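Local coordinates for aldehyde dehydrogenase (Trypanosoma brucei, PDB 5MYP), which probably oxidises aldehydes to carboxylic acids in the glycosome, with NAD+ as cofactor, at residues R66-E71 against E310-R315; Q306-S311 against E342-I347. All coordinates share one frame; numbering follows the deposited sequence.

Interactions 1 and 2 follow one another along the chain and share Glu310 and Ser311, just past helix 304-309. Both are largely buried, yet the centre of interaction 1 is about 21 Å from the centre of the chain, that of interaction 2 about 27 Å; interaction 1 reaches the second subunit, whereas no other chain touches interaction 2. Their chemistry also differs: interaction 1 works through a guanidinium, a backbone carbonyl and two waters, while 306-311 against 342-347 is van der Waals contact of aliphatic groups, a carboxylate and a hydroxyl, with no direct hydrogen bond. Arg66 joins the two, its NH1 reaching Thr344 O at 2.8 Å, and Tyr313 OH lies 2.7 Å from Ile347 O.

Interaction 1 of 2, residues R66-E71 against E310-R315; sequences RRHRDE and ESDYPR
The carbonyl oxygen of Tyr313 is gripped side-on by the Arg66 guanidinium, NE at 2.8 Å and NH2 at 3.1 Å. NE arrives almost in line with the C=O bond, NH2 from above the carbonyl plane, and the oxygen sits in the plane of the guanidinium, fixing its rotation. A bend at chi3 (64°) of an otherwise extended chain presents this edge. Arg315 lies over one face of the group, its CB 3.8 Å from Arg66 CZ, while its own guanidinium, held also by Glu309, rests a face on Arg66 CB. Two waters fill in the polar bonding: one donates to Arg66 O and Ser311 O, the other accepts from His68 N and donates to Asp312 O and Glu71 OE1. The edge of the His68 ring meets Asp312, CD2 to OD1 3.4 Å, and ND1 caps the following helix by accepting from Asp70 N at 3.2 Å. Tyr477 of the second subunit stacks on the His68 ring and bonds Glu71 OE1. The contact thus fastens the turn between helices 54-65 and 69-95, where Arg66 takes positive phi, to the loop between helices 304-309 and 319-328, with one side against the second subunit.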
loop_
_atom_site.group_PDB
_atom_site.type_symbol
_atom_site.label_atom_id
_atom_site.label_comp_id
_atom_site.label_asym_id
_atom_site.label_seq_id
_atom_site.Cartn_x
_atom_site.Cartn_y
_atom_site.Cartn_z
ATOM N N ARG A 66 31.509 14.915 -1.129
ATOM C CA ARG A 66 32.875 14.687 -0.591
ATOM C C ARG A 66 33.021 13.297 0.056
ATOM O O ARG A 66 33.776 13.112 1.022
ATOM C CB ARG A 66 33.318 15.803 0.362
ATOM C CG ARG A 66 34.838 15.940 0.469
ATOM C CD ARG A 66 35.237 17.154 1.280
ATOM N NE ARG A 66 34.782 17.045 2.667
ATOM C CZ ARG A 66 34.493 18.063 3.478
ATOM N NH1 ARG A 66 34.591 19.328 3.075
ATOM N NH2 ARG A 66 34.089 17.806 4.719
ATOM N N ARG A 67 32.290 12.329 -0.494
ATOM C CA ARG A 67 32.301 10.961 -0.014
ATOM C C ARG A 67 33.426 10.225 -0.739
ATOM O O ARG A 67 33.582 10.369 -1.957
ATOM C CB ARG A 67 30.933 10.328 -0.283
ATOM C CG ARG A 67 30.767 8.917 0.245
ATOM C CD ARG A 67 29.424 8.710 0.940
ATOM N NE ARG A 67 28.260 9.275 0.255
ATOM C CZ ARG A 67 27.700 8.765 -0.836
ATOM N NH1 ARG A 67 28.219 7.693 -1.412
ATOM N NH2 ARG A 67 26.631 9.343 -1.363
ATOM N N HIS A 68 34.219 9.459 0.012
ATOM C CA HIS A 68 35.356 8.713 -0.550
ATOM C C HIS A 68 34.859 7.607 -1.487
ATOM O O HIS A 68 33.801 7.018 -1.245
ATOM C CB HIS A 68 36.204 8.107 0.577
ATOM C CG HIS A 68 37.557 7.632 0.139
ATOM N ND1 HIS A 68 37.764 6.406 -0.454
ATOM C CD2 HIS A 68 38.777 8.211 0.239
ATOM C CE1 HIS A 68 39.049 6.257 -0.721
ATOM N NE2 HIS A 68 39.687 7.336 -0.307
ATOM N N ARG A 69 35.622 7.354 -2.552
ATOM C CA ARG A 69 35.294 6.338 -3.565
ATOM C C ARG A 69 34.893 4.987 -2.967
ATOM O O ARG A 69 33.897 4.389 -3.371
ATOM C CB ARG A 69 36.484 6.139 -4.509
ATOM C CG ARG A 69 36.412 4.878 -5.352
ATOM C CD ARG A 69 37.645 4.729 -6.216
ATOM N NE ARG A 69 37.718 3.389 -6.790
ATOM C CZ ARG A 69 37.189 3.016 -7.955
ATOM N NH1 ARG A 69 36.531 3.879 -8.728
ATOM N NH2 ARG A 69 37.330 1.756 -8.361
ATOM N N ASP A 70 35.703 4.509 -2.028
ATOM C CA ASP A 70 35.461 3.232 -1.349
ATOM C C ASP A 70 34.156 3.223 -0.548
ATOM O O ASP A 70 33.470 2.202 -0.505
ATOM C CB ASP A 70 36.637 2.877 -0.424
ATOM C CG ASP A 70 37.937 2.615 -1.187
ATOM O OD1 ASP A 70 37.924 2.555 -2.435
ATOM O OD2 ASP A 70 38.981 2.480 -0.521
ATOM N N GLU A 71 33.819 4.351 0.079
ATOM C CA GLU A 71 32.537 4.487 0.783
ATOM C C GLU A 71 31.373 4.393 -0.209
ATOM O O GLU A 71 30.388 3.702 0.047
ATOM C CB GLU A 71 32.466 5.803 1.565
ATOM C CG GLU A 71 31.375 5.824 2.629
ATOM C CD GLU A 71 31.443 7.045 3.535
ATOM O OE1 GLU A 71 32.534 7.340 4.068
ATOM O OE2 GLU A 71 30.405 7.710 3.724
ATOM N N GLU A 310 40.183 18.007 0.530
ATOM C CA GLU A 310 40.876 16.781 0.088
ATOM C C GLU A 310 40.745 15.590 1.057
ATOM O O GLU A 310 41.270 14.512 0.775
ATOM C CB GLU A 310 42.368 17.074 -0.153
ATOM C CG GLU A 310 42.644 17.970 -1.354
ATOM C CD GLU A 310 44.103 18.405 -1.457
ATOM O OE1 GLU A 310 44.953 17.927 -0.669
ATOM O OE2 GLU A 310 44.404 19.238 -2.336
ATOM N N SER A 311 40.023 15.764 2.168
ATOM C CA SER A 311 39.910 14.725 3.197
ATOM C C SER A 311 38.972 13.586 2.783
ATOM O O SER A 311 38.257 13.674 1.777
ATOM C CB SER A 311 39.428 15.334 4.518
ATOM O OG SER A 311 38.045 15.642 4.483
ATOM N N ASP A 312 38.980 12.528 3.590
ATOM C CA ASP A 312 38.124 11.356 3.382
ATOM C C ASP A 312 36.768 11.461 4.095
ATOM O O ASP A 312 36.007 10.485 4.114
ATOM C CB ASP A 312 38.841 10.095 3.880
ATOM C CG ASP A 312 40.162 9.838 3.169
ATOM O OD1 ASP A 312 40.456 10.498 2.150
ATOM O OD2 ASP A 312 40.914 8.960 3.638
ATOM N N TYR A 313 36.467 12.628 4.674
ATOM C CA TYR A 313 35.280 12.815 5.502
ATOM C C TYR A 313 34.233 13.661 4.760
ATOM O O TYR A 313 34.553 14.760 4.301
ATOM C CB TYR A 313 35.663 13.479 6.819
ATOM C CG TYR A 313 34.508 13.586 7.783
ATOM C CD1 TYR A 313 33.993 12.458 8.414
ATOM C CD2 TYR A 313 33.916 14.813 8.050
ATOM C CE1 TYR A 313 32.935 12.555 9.308
ATOM C CE2 TYR A 313 32.859 14.923 8.933
ATOM C CZ TYR A 313 32.366 13.791 9.558
ATOM O OH TYR A 313 31.313 13.896 10.432
ATOM N N PRO A 314 32.982 13.159 4.644
ATOM C CA PRO A 314 31.974 13.875 3.848
ATOM C C PRO A 314 31.531 15.229 4.397
ATOM O O PRO A 314 31.721 15.534 5.574
ATOM C CB PRO A 314 30.789 12.901 3.813
ATOM C CG PRO A 314 31.396 11.572 4.067
ATOM C CD PRO A 314 32.488 11.832 5.049
ATOM N N ARG A 315 30.931 16.008 3.509
ATOM C CA ARG A 315 30.525 17.374 3.769
ATOM C C ARG A 315 29.048 17.409 4.180
ATOM O O ARG A 315 28.261 16.550 3.762
ATOM C CB ARG A 315 30.782 18.210 2.498
ATOM C CG ARG A 315 29.731 18.176 1.394
ATOM C CD ARG A 315 29.782 19.451 0.564
ATOM N NE ARG A 315 31.133 19.727 0.081
ATOM C CZ ARG A 315 31.713 19.159 -0.982
ATOM N NH1 ARG A 315 31.108 18.205 -1.693
ATOM N NH2 ARG A 315 32.955 19.501 -1.307
HETATM O O HOH W 1 36.299 12.126 0.471
HETATM O O HOH W 2 33.868 9.334 2.754
#

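Interaction 2 of 2, residues Q306-S311 against E342-I347; sequences QFLEES and EATLTI
The carboxylate of Glu309 lies flat beneath Thr344, whose CB stands over one face, 4.0 Å from Glu309 CD. OE2 comes within 3.7 Å of Thr344 CA, a van der Waals approach. The other oxygen, OE1, takes salt bridges from Arg66 NH1, arriving from the same face as the threonine, and from Arg315 NH2, nearer the carboxylate plane, so the two arginines should help keep this acid ionised. The bend at chi2 (-75°) folds the glutamate back and brings its end nearer Thr344 than its CB direction alone would allow. Thr344 meets the helix with both branches: CG2 lies 3.8 Å from Glu309 CG, and OG1 touches the aliphatic side chain of Leu308, 3.6 Å from CD1. That hydroxyl is hydrogen-bonded elsewhere, to Asp341 OD2. Leu308 O, in the last turn of the helix, accepts from Ser311 OG at 2.7 Å. Thr344 belongs to a type I turn, Glu342 to Leu345, followed by a G1 bulge, Leu345 and Thr346 lying opposite Asp341. This tight hairpin links strands 340-341 and 346-353, so the end of helix 304-309 packs on its tip, while helix 289-296 adds Phe291 against Leu308 and Leu295 against Thr346.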
loop_
_atom_site.group_PDB
_atom_site.type_symbol
_atom_site.label_atom_id
_atom_site.label_comp_id
_atom_site.label_asym_id
_atom_site.label_seq_id
_atom_site.Cartn_x
_atom_site.Cartn_y
_atom_site.Cartn_z
ATOM N N GLN A 306 41.749 23.745 1.781
ATOM C CA GLN A 306 42.136 22.771 0.759
ATOM C C GLN A 306 42.391 21.382 1.357
ATOM O O GLN A 306 42.018 20.376 0.753
ATOM C CB GLN A 306 43.386 23.250 0.012
ATOM C CG GLN A 306 43.742 22.434 -1.224
ATOM C CD GLN A 306 45.005 22.939 -1.898
ATOM O OE1 GLN A 306 45.136 24.131 -2.184
ATOM N NE2 GLN A 306 45.944 22.035 -2.153
ATOM N N PHE A 307 43.023 21.333 2.531
ATOM C CA PHE A 307 43.263 20.065 3.235
ATOM C C PHE A 307 41.955 19.350 3.591
ATOM O O PHE A 307 41.843 18.129 3.421
ATOM C CB PHE A 307 44.098 20.298 4.505
ATOM C CG PHE A 307 44.259 19.076 5.363
ATOM C CD1 PHE A 307 45.308 18.188 5.147
ATOM C CD2 PHE A 307 43.364 18.816 6.401
ATOM C CE1 PHE A 307 45.456 17.059 5.944
ATOM C CE2 PHE A 307 43.498 17.682 7.186
ATOM C CZ PHE A 307 44.553 16.809 6.968
ATOM N N LEU A 308 40.984 20.107 4.102
ATOM C CA LEU A 308 39.687 19.541 4.484
ATOM C C LEU A 308 38.859 19.112 3.273
ATOM O O LEU A 308 38.160 18.100 3.337
ATOM C CB LEU A 308 38.897 20.516 5.360
ATOM C CG LEU A 308 39.489 20.785 6.750
ATOM C CD1 LEU A 308 38.727 21.906 7.439
ATOM C CD2 LEU A 308 39.480 19.526 7.607
ATOM N N GLU A 309 38.949 19.860 2.174
ATOM C CA GLU A 309 38.263 19.481 0.927
ATOM C C GLU A 309 38.897 18.262 0.250
ATOM O O GLU A 309 38.215 17.557 -0.501
ATOM C CB GLU A 309 38.162 20.665 -0.050
ATOM C CG GLU A 309 37.282 21.820 0.452
ATOM C CD GLU A 309 35.778 21.567 0.385
ATOM O OE1 GLU A 309 35.344 20.416 0.189
ATOM O OE2 GLU A 309 35.013 22.541 0.533
ATOM N N GLU A 310 40.183 18.007 0.530
ATOM C CA GLU A 310 40.876 16.781 0.088
ATOM C C GLU A 310 40.745 15.590 1.057
ATOM O O GLU A 310 41.270 14.512 0.775
ATOM C CB GLU A 310 42.368 17.074 -0.153
ATOM C CG GLU A 310 42.644 17.970 -1.354
ATOM C CD GLU A 310 44.103 18.405 -1.457
ATOM O OE1 GLU A 310 44.953 17.927 -0.669
ATOM O OE2 GLU A 310 44.404 19.238 -2.336
ATOM N N SER A 311 40.023 15.764 2.168
ATOM C CA SER A 311 39.910 14.725 3.197
ATOM C C SER A 311 38.972 13.586 2.783
ATOM O O SER A 311 38.257 13.674 1.777
ATOM C CB SER A 311 39.428 15.334 4.518
ATOM O OG SER A 311 38.045 15.642 4.483
ATOM N N GLU A 342 33.254 25.882 8.940
ATOM C CA GLU A 342 32.093 26.353 8.184
ATOM C C GLU A 342 32.341 26.452 6.682
ATOM O O GLU A 342 31.486 26.051 5.893
ATOM C CB GLU A 342 31.630 27.713 8.722
ATOM C CG GLU A 342 30.347 28.235 8.081
ATOM C CD GLU A 342 29.657 29.324 8.884
ATOM O OE1 GLU A 342 30.161 29.710 9.961
ATOM O OE2 GLU A 342 28.594 29.787 8.430
ATOM N N ALA A 343 33.502 26.975 6.294
ATOM C CA ALA A 343 33.837 27.180 4.875
ATOM C C ALA A 343 33.777 25.890 4.051
ATOM O O ALA A 343 33.300 25.902 2.919
ATOM C CB ALA A 343 35.214 27.819 4.742
ATOM N N THR A 344 34.258 24.790 4.634
ATOM C CA THR A 344 34.242 23.469 3.993
ATOM C C THR A 344 33.074 22.577 4.457
ATOM O O THR A 344 33.027 21.399 4.100
ATOM C CB THR A 344 35.567 22.722 4.254
ATOM O OG1 THR A 344 35.696 22.440 5.658
ATOM C CG2 THR A 344 36.772 23.548 3.765
ATOM N N LEU A 345 32.147 23.135 5.243
ATOM C CA LEU A 345 30.962 22.426 5.754
ATOM C C LEU A 345 31.325 21.086 6.426
ATOM O O LEU A 345 30.723 20.043 6.156
ATOM C CB LEU A 345 29.934 22.242 4.631
ATOM C CG LEU A 345 29.393 23.521 3.973
ATOM C CD1 LEU A 345 28.631 23.193 2.699
ATOM C CD2 LEU A 345 28.507 24.297 4.940
ATOM N N THR A 346 32.326 21.149 7.298
ATOM C CA THR A 346 32.864 19.981 7.981
ATOM C C THR A 346 32.457 20.038 9.444
ATOM O O THR A 346 32.733 21.031 10.113
ATOM C CB THR A 346 34.400 19.949 7.884
ATOM O OG1 THR A 346 34.799 19.970 6.508
ATOM C CG2 THR A 346 34.949 18.698 8.526
ATOM N N ILE A 347 31.777 18.995 9.920
ATOM C CA ILE A 347 31.483 18.822 11.346
ATOM C C ILE A 347 31.890 17.400 11.739
ATOM O O ILE A 347 31.341 16.432 11.217
ATOM C CB ILE A 347 29.986 19.030 11.677
ATOM C CG1 ILE A 347 29.514 20.424 11.241
ATOM C CG2 ILE A 347 29.730 18.826 13.175
ATOM C CD1 ILE A 347 28.022 20.648 11.386
#